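Local coordinates for L-lysine 6-oxidase (Marinomonas mediterranea, PDB 3WEU), which oxidises the epsilon-amino group of L-lysine with a cysteine tryptophylquinone cofactor, releasing ammonium and the hydrogen peroxide that makes it antibacterial, at residues A[9-14]-A[437-442]. Residues are numbered along the deposited sequence; the frame is centred on the assembly and turned at random.
Sequences IGVARL and ASIGNC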
# COMPACT_ATOMS: atom_id res chain seq x y z
N ILE A 9 -29.90 -16.29 -26.87
CA ILE A 9 -29.08 -15.71 -25.86
C ILE A 9 -28.83 -14.26 -26.27
O ILE A 9 -28.07 -14.00 -27.16
CB ILE A 9 -27.74 -16.46 -25.66
CG1 ILE A 9 -27.96 -17.93 -25.24
CG2 ILE A 9 -26.95 -15.76 -24.57
CD1 ILE A 9 -26.70 -18.83 -25.24
N GLY A 10 -29.49 -13.32 -25.60
CA GLY A 10 -29.31 -11.91 -25.94
C GLY A 10 -28.03 -11.34 -25.36
O GLY A 10 -27.49 -11.86 -24.39
N VAL A 11 -27.56 -10.26 -25.96
CA VAL A 11 -26.36 -9.62 -25.52
C VAL A 11 -26.54 -8.15 -25.45
O VAL A 11 -26.85 -7.55 -26.46
CB VAL A 11 -25.19 -9.98 -26.47
CG1 VAL A 11 -23.93 -9.17 -26.10
CG2 VAL A 11 -24.94 -11.49 -26.42
N ALA A 12 -26.33 -7.56 -24.29
CA ALA A 12 -26.34 -6.13 -24.10
C ALA A 12 -24.96 -5.74 -23.60
O ALA A 12 -24.19 -6.61 -23.09
CB ALA A 12 -27.38 -5.73 -23.06
N ARG A 13 -24.65 -4.45 -23.68
CA ARG A 13 -23.37 -4.00 -23.21
C ARG A 13 -23.48 -2.77 -22.36
O ARG A 13 -24.27 -1.85 -22.64
CB ARG A 13 -22.40 -3.82 -24.36
CG ARG A 13 -22.32 -5.08 -25.20
CD ARG A 13 -21.21 -5.10 -26.22
NE ARG A 13 -20.19 -5.91 -25.61
CZ ARG A 13 -19.98 -7.20 -25.84
NH1 ARG A 13 -20.66 -7.87 -26.75
NH2 ARG A 13 -19.04 -7.79 -25.15
N LEU A 14 -22.67 -2.75 -21.33
CA LEU A 14 -22.65 -1.68 -20.37
C LEU A 14 -22.39 -0.33 -21.00
O LEU A 14 -21.63 -0.22 -21.98
CB LEU A 14 -21.49 -1.92 -19.37
CG LEU A 14 -21.51 -3.16 -18.53
CD1 LEU A 14 -20.26 -3.16 -17.67
CD2 LEU A 14 -22.80 -3.20 -17.68
N ALA A 437 -26.32 -13.80 -34.31
CA ALA A 437 -25.93 -12.41 -34.35
C ALA A 437 -25.66 -11.84 -32.99
O ALA A 437 -25.02 -10.82 -32.92
CB ALA A 437 -26.97 -11.54 -35.02
N SER A 438 -26.19 -12.44 -31.93
CA SER A 438 -25.94 -11.93 -30.61
C SER A 438 -24.60 -12.46 -30.13
O SER A 438 -23.61 -11.71 -29.95
CB SER A 438 -27.06 -12.34 -29.65
OG SER A 438 -27.30 -13.74 -29.78
N ILE A 439 -24.56 -13.77 -29.91
CA ILE A 439 -23.39 -14.40 -29.31
C ILE A 439 -22.22 -14.57 -30.26
O ILE A 439 -21.12 -14.81 -29.82
CB ILE A 439 -23.74 -15.71 -28.61
CG1 ILE A 439 -24.44 -16.66 -29.53
CG2 ILE A 439 -24.61 -15.42 -27.40
CD1 ILE A 439 -24.42 -18.07 -28.95
N GLY A 440 -22.44 -14.40 -31.55
CA GLY A 440 -21.34 -14.41 -32.53
C GLY A 440 -20.47 -13.18 -32.35
O GLY A 440 -19.31 -13.19 -32.79
N ASN A 441 -21.00 -12.19 -31.63
CA ASN A 441 -20.19 -11.02 -31.23
C ASN A 441 -19.50 -11.11 -29.88
O ASN A 441 -18.98 -10.11 -29.40
CB ASN A 441 -21.07 -9.79 -31.37
CG ASN A 441 -21.42 -9.54 -32.82
OD1 ASN A 441 -20.53 -9.53 -33.65
ND2 ASN A 441 -22.68 -9.35 -33.11
N CYS A 442 -19.55 -12.29 -29.26
CA CYS A 442 -18.85 -12.57 -28.00
C CYS A 442 -17.71 -13.56 -28.22
O CYS A 442 -17.69 -14.34 -29.19
CB CYS A 442 -19.78 -13.22 -27.02
SG CYS A 442 -21.22 -12.18 -26.51
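V11 of strand 9-13 and S438 of segment 437-442, which lies on helix 433-439 and includes a type I turn from I439 to C442, bring the two backbones to 5.6 Å between CA atoms. One hydrogen bond joins the segments: S438 OG donates to I9 O at 2.7 Å, with a C=O...donor angle of 155°. The donor is tilted 24° from the carbonyl plane. S438 places OG between its own backbone N and carbonyl carbon (chi1 49°), which brings the hydroxyl to the I9 carbonyl; its bond with D435 O is weak. Beside it, I9 CG2 and I439 CG2 meet at 3.7 Å, the two branched side chains set at an angle to each other. Two residues on, V11 CG2 lies 3.8 Å from C442 SG. R13 NH1 is 3.9 Å from N441 O, too long for a hydrogen bond; that carbonyl accepts one from Q584 NE2. In the conformer described, one of two, R13 NH2 makes a salt bridge to E452 and NE a hydrogen bond to S248 O. Helix 261-272 packs against I439 and C442. Thus a buried helix and turn of the C-terminal family region pack on strand 4-13 of the mixed sheet, between strands 58-66 and 237-247.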